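Local coordinates for uncharacterized protein MG027 (Mycoplasma genitalium, PDB 1Q8C) that is of unknown function but has an all-helical fold resembling NusB proteins, a family known for roles in RNA binding and transcription antitermination, at residues A41-Y46 with R51-W56; S65-S70 with E112-N117; Q16-V21 with I124-L129; E76-K81 with A145-L150. All blocks are in the same frame, centred on the assembly; numbering follows the deposited sequence.

Interaction 1 is the most extensive of the four. It combines a cation-pi stack, a hydrogen bond and a CH-pi contact where helix 36-45 meets the approach to helix 55-81. Interaction 3 is also partly buried, but it is a loose ion pair between helices 14-28 and 120-133. Interactions 2 and 4 lie on the surface. Both use helix 55-81: interaction 2 is a weak polar contact to helix 100-116, and interaction 4 is a glutamine packed on two leucines of the C-terminal tail, without a hydrogen bond. Interactions 1 and 4 lie on opposite sides of the chain's centre, their own centres about 29 Å apart. Interactions 2 and 3 are joined by the Arg18 to Glu112 salt bridge, and interactions 1 and 2 by Trp56 and His116.

Interaction 1 (A41-Y46 with R51-W56); sequences ADFLEY and RQLNEW
Arg51 lays its guanidinium flat over one face of the Tyr46 ring. The two planes are 16° apart, and Arg51 CZ is 3.8 Å from the centroid of the Tyr46 ring, a cation-pi stack. The arginine is extended from CG to NE and crosses the tyrosine side chain at about a right angle. Its NH1 also donates a hydrogen bond to the backbone, with Arg51 NH1 to Tyr46 O at 3.1 Å and an N-H...O angle of 144°. The donor lies in the carbonyl plane of Tyr46, but the oxygen is tilted out of the guanidinium plane, in keeping with the bent bond. Arg51 NH2 comes close to the tyrosine OH, but the angle is too poor for a hydrogen bond. The Tyr46 ring can face the guanidinium because its CG is anti to the backbone N (chi1 -172°).

Leu53 comes next and points at helix 36-45. Its isobutyl end sits over one face of the buried Phe43 ring. The nearest pair is Leu53 CG to Phe43 CZ at 3.7 Å. The same Leu53 CG makes an off-centre CH-pi contact, 4.2 Å from the centroid of the Phe43 ring. Asn54 then takes the N-cap position of helix 55-81, its OD1 bonded to Gln57 N. Phe24 of helix 14-28 meets both aromatic rings.

The contact thus closes the short connection between helices 36-45 and 55-81. One arginine grips the tyrosine twice, through the ring face and the carbonyl. Leu53 adds apolar packing on Phe43 and Tyr46, with Leu53 CD2 also 3.6 Å from Phe43 O.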
loop_
_atom_site.group_PDB
_atom_site.type_symbol
_atom_site.label_atom_id
_atom_site.label_comp_id
_atom_site.label_asym_id
_atom_site.label_seq_id
_atom_site.Cartn_x
_atom_site.Cartn_y
_atom_site.Cartn_z
ATOM N N ALA A 41 -4.744 15.560 5.959
ATOM C CA ALA A 41 -5.221 16.805 5.315
ATOM C C ALA A 41 -4.750 16.970 3.856
ATOM O O ALA A 41 -5.491 17.531 3.037
ATOM C CB ALA A 41 -4.848 18.022 6.118
ATOM N N ASP A 42 -3.547 16.479 3.524
ATOM C CA ASP A 42 -3.033 16.473 2.137
ATOM C C ASP A 42 -3.949 15.600 1.245
ATOM O O ASP A 42 -4.195 15.929 0.089
ATOM C CB ASP A 42 -1.601 15.879 2.061
ATOM C CG ASP A 42 -0.505 16.822 2.597
ATOM O OD1 ASP A 42 -0.803 17.888 3.167
ATOM O OD2 ASP A 42 0.702 16.549 2.465
ATOM N N PHE A 43 -4.418 14.483 1.799
ATOM C CA PHE A 43 -5.359 13.586 1.121
ATOM C C PHE A 43 -6.642 14.292 0.758
ATOM O O PHE A 43 -7.162 14.060 -0.310
ATOM C CB PHE A 43 -5.714 12.354 1.965
ATOM C CG PHE A 43 -6.311 11.193 1.157
ATOM C CD1 PHE A 43 -5.706 10.754 -0.023
ATOM C CD2 PHE A 43 -7.442 10.526 1.610
ATOM C CE1 PHE A 43 -6.228 9.680 -0.736
ATOM C CE2 PHE A 43 -7.970 9.446 0.907
ATOM C CZ PHE A 43 -7.358 9.013 -0.262
ATOM N N LEU A 44 -7.156 15.155 1.628
ATOM C CA LEU A 44 -8.316 15.952 1.274
ATOM C C LEU A 44 -8.077 16.877 0.072
ATOM O O LEU A 44 -8.967 16.992 -0.782
ATOM C CB LEU A 44 -8.807 16.796 2.444
ATOM C CG LEU A 44 -9.136 16.094 3.759
ATOM C CD1 LEU A 44 -9.941 17.042 4.624
ATOM C CD2 LEU A 44 -9.879 14.777 3.532
ATOM N N GLU A 45 -6.911 17.536 0.004
ATOM C CA GLU A 45 -6.578 18.438 -1.121
ATOM C C GLU A 45 -6.310 17.686 -2.423
ATOM O O GLU A 45 -6.263 18.291 -3.502
ATOM C CB GLU A 45 -5.340 19.267 -0.819
ATOM C CG GLU A 45 -5.512 20.267 0.308
ATOM C CD GLU A 45 -4.602 21.450 0.126
ATOM O OE1 GLU A 45 -3.482 21.382 0.663
ATOM O OE2 GLU A 45 -4.996 22.429 -0.564
ATOM N N TYR A 46 -6.088 16.382 -2.284
ATOM C CA TYR A 46 -5.826 15.454 -3.384
ATOM C C TYR A 46 -7.119 15.065 -4.133
ATOM O O TYR A 46 -7.060 14.500 -5.214
ATOM C CB TYR A 46 -5.240 14.184 -2.772
ATOM C CG TYR A 46 -4.723 13.169 -3.747
ATOM C CD1 TYR A 46 -3.647 13.467 -4.558
ATOM C CD2 TYR A 46 -5.280 11.891 -3.815
ATOM C CE1 TYR A 46 -3.152 12.546 -5.418
ATOM C CE2 TYR A 46 -4.797 10.962 -4.689
ATOM C CZ TYR A 46 -3.728 11.302 -5.487
ATOM O OH TYR A 46 -3.206 10.413 -6.386
ATOM N N ARG A 51 -12.040 11.492 -8.561
ATOM C CA ARG A 51 -11.644 10.596 -7.459
ATOM C C ARG A 51 -12.773 10.361 -6.456
ATOM O O ARG A 51 -12.908 9.259 -5.913
ATOM C CB ARG A 51 -10.373 11.116 -6.783
ATOM C CG ARG A 51 -9.116 10.895 -7.647
ATOM C CD ARG A 51 -7.886 11.721 -7.243
ATOM N NE ARG A 51 -6.673 11.354 -7.986
ATOM C CZ ARG A 51 -5.622 12.152 -8.171
ATOM N NH1 ARG A 51 -5.624 13.378 -7.673
ATOM N NH2 ARG A 51 -4.543 11.726 -8.837
ATOM N N GLN A 52 -13.589 11.384 -6.224
ATOM C CA GLN A 52 -14.746 11.258 -5.354
ATOM C C GLN A 52 -14.330 10.513 -4.093
ATOM O O GLN A 52 -14.951 9.518 -3.728
ATOM C CB GLN A 52 -15.874 10.491 -6.067
ATOM C CG GLN A 52 -16.011 10.757 -7.564
ATOM C CD GLN A 52 -16.943 9.748 -8.247
ATOM O OE1 GLN A 52 -18.054 9.487 -7.752
ATOM N NE2 GLN A 52 -16.498 9.182 -9.385
ATOM N N LEU A 53 -13.264 10.985 -3.445
ATOM C CA LEU A 53 -12.659 10.256 -2.338
ATOM C C LEU A 53 -13.659 10.022 -1.244
ATOM O O LEU A 53 -14.263 10.975 -0.781
ATOM C CB LEU A 53 -11.484 11.045 -1.746
ATOM C CG LEU A 53 -10.028 10.786 -2.129
ATOM C CD1 LEU A 53 -9.777 9.846 -3.295
ATOM C CD2 LEU A 53 -9.330 12.092 -2.360
ATOM N N ASN A 54 -13.790 8.777 -0.782
ATOM C CA ASN A 54 -14.792 8.443 0.226
ATOM C C ASN A 54 -14.160 8.085 1.565
ATOM O O ASN A 54 -12.920 8.057 1.695
ATOM C CB ASN A 54 -15.766 7.339 -0.274
ATOM C CG ASN A 54 -15.110 5.967 -0.435
ATOM O OD1 ASN A 54 -13.929 5.782 -0.152
ATOM N ND2 ASN A 54 -15.897 4.993 -0.897
ATOM N N GLU A 55 -14.997 7.848 2.566
ATOM C CA GLU A 55 -14.503 7.530 3.902
ATOM C C GLU A 55 -13.721 6.199 3.919
ATOM O O GLU A 55 -12.774 6.077 4.668
ATOM C CB GLU A 55 -15.644 7.551 4.923
ATOM C CG GLU A 55 -16.240 8.956 5.199
ATOM C CD GLU A 55 -15.222 9.951 5.755
ATOM O OE1 GLU A 55 -15.459 11.174 5.655
ATOM O OE2 GLU A 55 -14.171 9.518 6.289
ATOM N N TRP A 56 -14.079 5.236 3.076
ATOM C CA TRP A 56 -13.347 3.964 3.012
ATOM C C TRP A 56 -11.840 4.215 2.711
ATOM O O TRP A 56 -10.974 3.701 3.385
ATOM C CB TRP A 56 -13.989 3.023 1.969
ATOM C CG TRP A 56 -13.426 1.625 1.957
ATOM C CD1 TRP A 56 -13.731 0.614 2.818
ATOM C CD2 TRP A 56 -12.441 1.085 1.045
ATOM N NE1 TRP A 56 -13.003 -0.510 2.506
ATOM C CE2 TRP A 56 -12.206 -0.251 1.426
ATOM C CE3 TRP A 56 -11.731 1.599 -0.052
ATOM C CZ2 TRP A 56 -11.306 -1.074 0.757
ATOM C CZ3 TRP A 56 -10.835 0.769 -0.715
ATOM C CH2 TRP A 56 -10.639 -0.543 -0.308
#

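Interaction 2 (S65-S70 with E112-N117); sequences SENIFS and EQKAHN
Lys114 lays its ammonium end over the flat face of the Asn67 side-chain amide, and these two side chains make the whole contact. They approach from opposite directions, each leaving its own helix toward the other. Lys114 NZ donates a hydrogen bond to Asn67 OD1 at 3.3 Å. It is weak because NZ stands above the amide plane, side-on to the C=O, and only 3.5 Å from Asn67 CG. The lysine chain starts with CG anti to the backbone N (chi1 178°) but then bends at each of its next three torsions. This folded course ends with Lys114 CE 3.9 Å from Asn67 ND2. The other end of that amide has a firmer partner: Asn67 ND2 bonds to Ala63 O, one turn back in helix 55-81. That bond holds the amide so that one face is turned to Lys114. The Asn67 side chain also lies about 3 Å from a bound sodium ion.

The backbones stay well apart, with Asn67 CA and Lys114 CA 9.4 Å from each other. Lys114 also touches Ala63, and His116 with Trp56 joins the same two helices. Between 65-70 and 112-117 there is a charge over a polar amide face, a weak surface contact with little directional hold.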
loop_
_atom_site.group_PDB
_atom_site.type_symbol
_atom_site.label_atom_id
_atom_site.label_comp_id
_atom_site.label_asym_id
_atom_site.label_seq_id
_atom_site.Cartn_x
_atom_site.Cartn_y
_atom_site.Cartn_z
ATOM N N SER A 65 -0.879 6.883 7.606
ATOM C CA SER A 65 -0.278 8.076 8.198
ATOM C C SER A 65 0.247 7.814 9.605
ATOM O O SER A 65 1.223 8.410 10.018
ATOM C CB SER A 65 -1.268 9.241 8.231
ATOM O OG SER A 65 -2.262 9.057 9.232
ATOM N N GLU A 66 -0.398 6.910 10.316
ATOM C CA GLU A 66 -0.091 6.652 11.700
ATOM C C GLU A 66 0.888 5.486 11.903
ATOM O O GLU A 66 1.450 5.326 12.992
ATOM C CB GLU A 66 -1.402 6.426 12.450
ATOM C CG GLU A 66 -2.270 7.701 12.479
ATOM C CD GLU A 66 -3.649 7.493 13.093
ATOM O OE1 GLU A 66 -4.001 6.312 13.326
ATOM O OE2 GLU A 66 -4.374 8.512 13.346
ATOM N N ASN A 67 1.148 4.717 10.851
ATOM C CA ASN A 67 2.002 3.544 10.978
ATOM C C ASN A 67 3.143 3.494 9.983
ATOM O O ASN A 67 3.777 2.465 9.839
ATOM C CB ASN A 67 1.138 2.292 10.848
ATOM C CG ASN A 67 0.096 2.202 11.944
ATOM O OD1 ASN A 67 0.401 1.797 13.070
ATOM N ND2 ASN A 67 -1.138 2.608 11.630
ATOM N N ILE A 68 3.427 4.595 9.300
ATOM C CA ILE A 68 4.372 4.523 8.191
ATOM C C ILE A 68 5.789 4.077 8.638
ATOM O O ILE A 68 6.428 3.262 7.969
ATOM C CB ILE A 68 4.392 5.838 7.339
ATOM C CG1 ILE A 68 5.561 5.765 6.335
ATOM C CG2 ILE A 68 4.494 7.069 8.227
ATOM C CD1 ILE A 68 5.273 6.365 4.997
ATOM N N PHE A 69 6.254 4.565 9.783
ATOM C CA PHE A 69 7.559 4.154 10.281
ATOM C C PHE A 69 7.644 2.632 10.475
ATOM O O PHE A 69 8.631 2.019 10.090
ATOM C CB PHE A 69 7.928 4.882 11.583
ATOM C CG PHE A 69 9.410 4.888 11.871
ATOM C CD1 PHE A 69 10.196 5.986 11.545
ATOM C CD2 PHE A 69 10.021 3.785 12.475
ATOM C CE1 PHE A 69 11.561 5.992 11.820
ATOM C CE2 PHE A 69 11.385 3.779 12.749
ATOM C CZ PHE A 69 12.156 4.887 12.425
ATOM N N SER A 70 6.616 2.021 11.050
ATOM C CA SER A 70 6.634 0.579 11.294
ATOM C C SER A 70 6.486 -0.230 10.022
ATOM O O SER A 70 7.175 -1.220 9.833
ATOM C CB SER A 70 5.498 0.177 12.217
ATOM O OG SER A 70 5.520 0.966 13.375
ATOM N N GLU A 112 -4.456 -1.102 4.477
ATOM C CA GLU A 112 -5.825 -1.529 4.286
ATOM C C GLU A 112 -6.170 -2.679 5.204
ATOM O O GLU A 112 -7.278 -2.762 5.721
ATOM C CB GLU A 112 -6.106 -1.929 2.825
ATOM C CG GLU A 112 -7.514 -2.496 2.674
ATOM C CD GLU A 112 -7.944 -2.855 1.259
ATOM O OE1 GLU A 112 -9.035 -3.456 1.153
ATOM O OE2 GLU A 112 -7.230 -2.536 0.278
ATOM N N GLN A 113 -5.240 -3.598 5.394
ATOM C CA GLN A 113 -5.522 -4.689 6.299
ATOM C C GLN A 113 -5.699 -4.143 7.699
ATOM O O GLN A 113 -6.500 -4.656 8.473
ATOM C CB GLN A 113 -4.423 -5.734 6.280
ATOM C CG GLN A 113 -4.816 -6.923 7.129
ATOM C CD GLN A 113 -3.989 -8.157 6.851
ATOM O OE1 GLN A 113 -4.509 -9.148 6.369
ATOM N NE2 GLN A 113 -2.719 -8.106 7.186
ATOM N N LYS A 114 -4.932 -3.107 8.019
ATOM C CA LYS A 114 -5.016 -2.444 9.316
ATOM C C LYS A 114 -6.356 -1.716 9.493
ATOM O O LYS A 114 -6.997 -1.828 10.519
ATOM C CB LYS A 114 -3.855 -1.438 9.458
ATOM C CG LYS A 114 -3.854 -0.628 10.760
ATOM C CD LYS A 114 -3.475 -1.494 11.938
ATOM C CE LYS A 114 -2.486 -0.803 12.854
ATOM N NZ LYS A 114 -1.049 -1.070 12.484
ATOM N N ALA A 115 -6.785 -0.966 8.485
ATOM C CA ALA A 115 -8.000 -0.148 8.612
ATOM C C ALA A 115 -9.294 -0.968 8.489
ATOM O O ALA A 115 -10.259 -0.782 9.230
ATOM C CB ALA A 115 -7.977 0.932 7.562
ATOM N N HIS A 116 -9.296 -1.884 7.532
ATOM C CA HIS A 116 -10.503 -2.585 7.127
ATOM C C HIS A 116 -10.472 -4.096 7.347
ATOM O O HIS A 116 -11.487 -4.752 7.197
ATOM C CB HIS A 116 -10.760 -2.283 5.670
ATOM C CG HIS A 116 -11.031 -0.840 5.410
ATOM N ND1 HIS A 116 -12.072 -0.162 6.012
ATOM C CD2 HIS A 116 -10.399 0.062 4.621
ATOM C CE1 HIS A 116 -12.084 1.087 5.584
ATOM N NE2 HIS A 116 -11.086 1.248 4.732
ATOM N N ASN A 117 -9.310 -4.636 7.695
ATOM C CA ASN A 117 -9.180 -6.061 8.005
ATOM C C ASN A 117 -9.495 -6.929 6.781
ATOM O O ASN A 117 -9.993 -8.030 6.910
ATOM C CB ASN A 117 -10.054 -6.439 9.212
ATOM C CG ASN A 117 -9.591 -5.771 10.499
ATOM O OD1 ASN A 117 -10.328 -5.002 11.122
ATOM N ND2 ASN A 117 -8.361 -6.072 10.908
#

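Interaction 3 (Q16-V21 with I124-L129); sequences QRRIAV and ISEALL
Arg18 and Glu126 meet most closely through the carbon part of the glutamate, not its charge. Glu126 CG sits 3.4 Å from Arg18 NH1 and 3.6 Å from Arg18 CD, packed against the bend where the arginine chain turns into its guanidinium. The two side chains cross at about a right angle. The glutamate is bent at its second torsion (chi2 80°), which folds the carboxylate back over the guanidinium.

The polar half is looser. Glu126 OE1 lies over a face of the guanidinium, and its distance of 3.7 Å to Arg18 NH1 makes a long ion pair. No N-H points at this oxygen, and its modelled position is somewhat doubtful. Each group has a better partner nearby: Arg18 NE forms a salt bridge with Glu112 OE2, and Glu126 OE2 is hydrogen-bonded to Thr15 OG1. The glutamate is partly exposed, so this is also the more solvent-facing half.

Arg18 itself is buried. It projects from helix 14-28 to where helices 55-81, 100-116 and 120-133 meet it, touching Trp56 of the first and Ile130 of the last, with Glu112 supplied by helix 100-116. Ile19, next in sequence, continues the packing on Ile130 and His133.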
loop_
_atom_site.group_PDB
_atom_site.type_symbol
_atom_site.label_atom_id
_atom_site.label_comp_id
_atom_site.label_asym_id
_atom_site.label_seq_id
_atom_site.Cartn_x
_atom_site.Cartn_y
_atom_site.Cartn_z
ATOM N N GLN A 16 -10.286 0.718 -8.403
ATOM C CA GLN A 16 -9.981 2.110 -8.741
ATOM C C GLN A 16 -9.679 2.956 -7.486
ATOM O O GLN A 16 -8.784 3.788 -7.497
ATOM C CB GLN A 16 -11.131 2.720 -9.540
ATOM C CG GLN A 16 -11.233 2.107 -10.935
ATOM C CD GLN A 16 -12.367 2.653 -11.734
ATOM O OE1 GLN A 16 -12.151 3.254 -12.794
ATOM N NE2 GLN A 16 -13.588 2.442 -11.255
ATOM N N ARG A 17 -10.416 2.712 -6.406
ATOM C CA ARG A 17 -10.223 3.422 -5.138
ATOM C C ARG A 17 -8.897 3.087 -4.480
ATOM O O ARG A 17 -8.252 3.944 -3.894
ATOM C CB ARG A 17 -11.323 3.046 -4.168
ATOM C CG ARG A 17 -12.627 2.936 -4.823
ATOM C CD ARG A 17 -13.710 3.432 -4.018
ATOM N NE ARG A 17 -13.657 4.868 -4.014
ATOM C CZ ARG A 17 -14.719 5.645 -4.030
ATOM N NH1 ARG A 17 -15.916 5.114 -4.048
ATOM N NH2 ARG A 17 -14.570 6.952 -3.979
ATOM N N ARG A 18 -8.521 1.820 -4.553
ATOM C CA ARG A 18 -7.208 1.385 -4.138
ATOM C C ARG A 18 -6.113 2.070 -4.964
ATOM O O ARG A 18 -5.134 2.546 -4.408
ATOM C CB ARG A 18 -7.124 -0.140 -4.253
ATOM C CG ARG A 18 -7.841 -0.892 -3.145
ATOM C CD ARG A 18 -7.658 -2.400 -3.222
ATOM N NE ARG A 18 -8.471 -3.082 -2.219
ATOM C CZ ARG A 18 -9.667 -3.640 -2.429
ATOM N NH1 ARG A 18 -10.215 -3.671 -3.638
ATOM N NH2 ARG A 18 -10.320 -4.176 -1.397
ATOM N N ILE A 19 -6.274 2.145 -6.280
ATOM C CA ILE A 19 -5.286 2.818 -7.149
ATOM C C ILE A 19 -5.082 4.277 -6.716
ATOM O O ILE A 19 -3.954 4.759 -6.641
ATOM C CB ILE A 19 -5.680 2.685 -8.653
ATOM C CG1 ILE A 19 -5.491 1.229 -9.125
ATOM C CG2 ILE A 19 -4.856 3.606 -9.515
ATOM C CD1 ILE A 19 -6.099 0.882 -10.505
ATOM N N ALA A 20 -6.174 4.962 -6.371
ATOM C CA ALA A 20 -6.098 6.338 -5.886
ATOM C C ALA A 20 -5.252 6.489 -4.609
ATOM O O ALA A 20 -4.534 7.466 -4.452
ATOM C CB ALA A 20 -7.515 6.919 -5.676
ATOM N N VAL A 21 -5.317 5.525 -3.702
ATOM C CA VAL A 21 -4.514 5.570 -2.487
ATOM C C VAL A 21 -3.044 5.306 -2.831
ATOM O O VAL A 21 -2.134 6.022 -2.393
ATOM C CB VAL A 21 -5.062 4.570 -1.477
ATOM C CG1 VAL A 21 -4.267 4.608 -0.200
ATOM C CG2 VAL A 21 -6.544 4.905 -1.179
ATOM N N ILE A 124 -3.750 -9.531 -1.881
ATOM C CA ILE A 124 -2.702 -9.931 -2.810
ATOM C C ILE A 124 -3.193 -9.868 -4.259
ATOM O O ILE A 124 -2.547 -9.249 -5.094
ATOM C CB ILE A 124 -2.119 -11.342 -2.455
ATOM C CG1 ILE A 124 -1.280 -11.257 -1.169
ATOM C CG2 ILE A 124 -1.266 -11.894 -3.619
ATOM C CD1 ILE A 124 -0.910 -12.616 -0.570
ATOM N N SER A 125 -4.325 -10.472 -4.574
ATOM C CA SER A 125 -4.770 -10.464 -5.969
ATOM C C SER A 125 -4.905 -9.031 -6.423
ATOM O O SER A 125 -4.361 -8.635 -7.450
ATOM C CB SER A 125 -6.087 -11.199 -6.148
ATOM O OG SER A 125 -7.113 -10.517 -5.484
ATOM N N GLU A 126 -5.578 -8.230 -5.602
ATOM C CA GLU A 126 -5.761 -6.823 -5.903
ATOM C C GLU A 126 -4.429 -6.107 -6.111
ATOM O O GLU A 126 -4.305 -5.268 -6.973
ATOM C CB GLU A 126 -6.525 -6.124 -4.785
ATOM C CG GLU A 126 -7.681 -5.311 -5.303
ATOM C CD GLU A 126 -8.854 -6.180 -5.579
ATOM O OE1 GLU A 126 -9.134 -7.015 -4.704
ATOM O OE2 GLU A 126 -9.470 -6.061 -6.657
ATOM N N ALA A 127 -3.433 -6.432 -5.311
ATOM C CA ALA A 127 -2.144 -5.754 -5.397
ATOM C C ALA A 127 -1.476 -6.057 -6.731
ATOM O O ALA A 127 -0.839 -5.191 -7.334
ATOM C CB ALA A 127 -1.237 -6.211 -4.257
ATOM N N LEU A 128 -1.609 -7.308 -7.160
ATOM C CA LEU A 128 -0.983 -7.783 -8.387
ATOM C C LEU A 128 -1.715 -7.189 -9.572
ATOM O O LEU A 128 -1.117 -6.921 -10.612
ATOM C CB LEU A 128 -1.016 -9.315 -8.439
ATOM C CG LEU A 128 -0.201 -10.036 -7.359
ATOM C CD1 LEU A 128 -0.111 -11.537 -7.626
ATOM C CD2 LEU A 128 1.203 -9.439 -7.247
ATOM N N LEU A 129 -3.008 -6.966 -9.381
ATOM C CA LEU A 129 -3.841 -6.310 -10.371
ATOM C C LEU A 129 -3.431 -4.848 -10.564
ATOM O O LEU A 129 -3.472 -4.333 -11.678
ATOM C CB LEU A 129 -5.310 -6.395 -9.939
ATOM C CG LEU A 129 -6.346 -6.514 -11.050
ATOM C CD1 LEU A 129 -5.987 -7.625 -12.053
ATOM C CD2 LEU A 129 -7.719 -6.762 -10.425
#

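Interaction 4 (E76-K81 with A145-L150); sequences EEQQLK and ALLDKL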
loop_
_atom_site.group_PDB
_atom_site.type_symbol
_atom_site.label_atom_id
_atom_site.label_comp_id
_atom_site.label_asym_id
_atom_site.label_seq_id
_atom_site.Cartn_x
_atom_site.Cartn_y
_atom_site.Cartn_z
ATOM N N GLU A 76 11.401 -3.202 4.871
ATOM C CA GLU A 76 12.866 -3.243 4.930
ATOM C C GLU A 76 13.395 -4.635 5.288
ATOM O O GLU A 76 14.248 -5.193 4.582
ATOM C CB GLU A 76 13.379 -2.221 5.967
ATOM C CG GLU A 76 14.740 -1.579 5.666
ATOM C CD GLU A 76 15.314 -0.787 6.857
ATOM O OE1 GLU A 76 16.587 -0.680 6.971
ATOM O OE2 GLU A 76 14.499 -0.261 7.677
ATOM N N GLU A 77 12.872 -5.204 6.372
ATOM C CA GLU A 77 13.415 -6.443 6.941
ATOM C C GLU A 77 12.866 -7.746 6.343
ATOM O O GLU A 77 13.469 -8.809 6.522
ATOM C CB GLU A 77 13.189 -6.462 8.456
ATOM C CG GLU A 77 13.648 -5.197 9.183
ATOM C CD GLU A 77 13.125 -5.130 10.608
ATOM O OE1 GLU A 77 11.898 -5.346 10.801
ATOM O OE2 GLU A 77 13.944 -4.878 11.531
ATOM N N GLN A 78 11.721 -7.681 5.670
ATOM C CA GLN A 78 11.162 -8.873 5.055
ATOM C C GLN A 78 11.925 -9.194 3.782
ATOM O O GLN A 78 12.312 -10.350 3.552
ATOM C CB GLN A 78 9.673 -8.712 4.762
ATOM C CG GLN A 78 8.917 -10.023 4.736
ATOM C CD GLN A 78 9.393 -10.981 5.807
ATOM O OE1 GLN A 78 9.479 -10.619 6.984
ATOM N NE2 GLN A 78 9.727 -12.197 5.401
ATOM N N GLN A 79 12.152 -8.162 2.969
ATOM C CA GLN A 79 12.991 -8.285 1.782
ATOM C C GLN A 79 14.302 -8.963 2.147
ATOM O O GLN A 79 14.641 -9.983 1.556
ATOM C CB GLN A 79 13.296 -6.918 1.181
ATOM C CG GLN A 79 12.126 -6.253 0.520
ATOM C CD GLN A 79 12.565 -5.060 -0.298
ATOM O OE1 GLN A 79 13.107 -5.225 -1.404
ATOM N NE2 GLN A 79 12.368 -3.859 0.251
ATOM N N LEU A 80 15.026 -8.401 3.119
ATOM C CA LEU A 80 16.308 -8.976 3.566
ATOM C C LEU A 80 16.148 -10.431 3.990
ATOM O O LEU A 80 16.928 -11.300 3.585
ATOM C CB LEU A 80 16.930 -8.158 4.717
ATOM C CG LEU A 80 16.674 -8.578 6.176
ATOM C CD1 LEU A 80 17.515 -9.786 6.602
ATOM C CD2 LEU A 80 16.955 -7.428 7.116
ATOM N N LYS A 81 15.120 -10.681 4.803
ATOM C CA LYS A 81 14.841 -12.002 5.348
ATOM C C LYS A 81 14.533 -13.010 4.234
ATOM O O LYS A 81 14.576 -14.235 4.453
ATOM C CB LYS A 81 13.694 -11.907 6.352
ATOM C CG LYS A 81 13.410 -13.176 7.113
ATOM C CD LYS A 81 12.730 -12.878 8.445
ATOM C CE LYS A 81 12.916 -14.030 9.420
ATOM N NZ LYS A 81 12.387 -13.689 10.770
ATOM N N ALA A 145 3.250 -12.703 1.243
ATOM C CA ALA A 145 2.422 -13.692 1.917
ATOM C C ALA A 145 2.942 -13.726 3.341
ATOM O O ALA A 145 2.266 -14.211 4.243
ATOM C CB ALA A 145 2.565 -15.090 1.240
ATOM N N LEU A 146 4.156 -13.192 3.520
ATOM C CA LEU A 146 4.769 -13.034 4.842
ATOM C C LEU A 146 4.312 -11.787 5.634
ATOM O O LEU A 146 4.205 -11.868 6.856
ATOM C CB LEU A 146 6.301 -13.054 4.721
ATOM C CG LEU A 146 6.880 -14.455 4.452
ATOM C CD1 LEU A 146 8.007 -14.390 3.429
ATOM C CD2 LEU A 146 7.361 -15.151 5.748
ATOM N N LEU A 147 4.036 -10.658 4.969
ATOM C CA LEU A 147 3.680 -9.426 5.691
ATOM C C LEU A 147 2.216 -9.286 6.112
ATOM O O LEU A 147 1.942 -8.592 7.084
ATOM C CB LEU A 147 4.116 -8.155 4.922
ATOM C CG LEU A 147 5.616 -7.808 5.028
ATOM C CD1 LEU A 147 6.011 -6.632 4.161
ATOM C CD2 LEU A 147 6.033 -7.521 6.461
ATOM N N ASP A 148 1.287 -9.917 5.391
ATOM C CA ASP A 148 -0.140 -9.832 5.722
ATOM C C ASP A 148 -0.519 -11.048 6.549
ATOM O O ASP A 148 0.128 -12.094 6.446
ATOM C CB ASP A 148 -1.016 -9.830 4.450
ATOM C CG ASP A 148 -0.964 -8.520 3.667
ATOM O OD1 ASP A 148 -0.961 -8.597 2.408
ATOM O OD2 ASP A 148 -0.989 -7.381 4.203
ATOM N N LYS A 149 -1.587 -10.912 7.334
ATOM C CA LYS A 149 -2.193 -12.015 8.095
ATOM C C LYS A 149 -3.356 -12.643 7.290
ATOM O O LYS A 149 -4.209 -11.918 6.747
ATOM C CB LYS A 149 -2.725 -11.514 9.453
ATOM C CG LYS A 149 -3.842 -10.456 9.315
ATOM C CD LYS A 149 -4.422 -9.875 10.630
ATOM C CE LYS A 149 -5.225 -8.555 10.346
ATOM N NZ LYS A 149 -6.531 -8.758 9.670
ATOM N N LEU A 150 -3.378 -13.974 7.195
ATOM C CA LEU A 150 -4.554 -14.687 6.683
ATOM C C LEU A 150 -5.384 -14.912 7.929
ATOM O O LEU A 150 -4.843 -15.355 8.944
ATOM C CB LEU A 150 -4.169 -16.029 6.024
ATOM C CG LEU A 150 -5.178 -16.898 5.220
ATOM C CD1 LEU A 150 -6.300 -16.133 4.544
ATOM C CD2 LEU A 150 -4.443 -17.748 4.173
#
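Gln78 reaches from the last turns of helix 55-81 across Leu147 and Leu146 of the C-terminal tail. Its CB lies 4.2 Å from Leu147 CG, at the loose edge of van der Waals contact. Its CG touches both leucines, 4.0 Å from Leu147 CG and from Leu146 CB. The chain then bends (chi2 39°), which turns the amide away from Leu147 and up against Leu146. Gln78 CD sits 3.9 Å from Leu146 CB. At the tip, Gln78 NE2 comes within 3.4 Å of Leu146 CD1, and the rest of the Leu146 side chain also borders this nitrogen. Gln78 and Leu146 cross at about a right angle, whereas Gln78 and Leu147 slide past each other in opposite directions.

Beyond the contact, Leu147 also packs on Lys74 and Ile75 of helix 55-81 and on Leu110 of helix 100-116. It therefore sits deeper than Leu146, which is exposed. Residues 145-147 have helical backbone angles but lack regular helical bonds.

No hydrogen bond joins the two segments, which meet by van der Waals contacts. The amide nitrogen of Gln78 lies against methyl and methylene groups. No polar atom of 145-150 bonds to the amide, so the contact carries little direction.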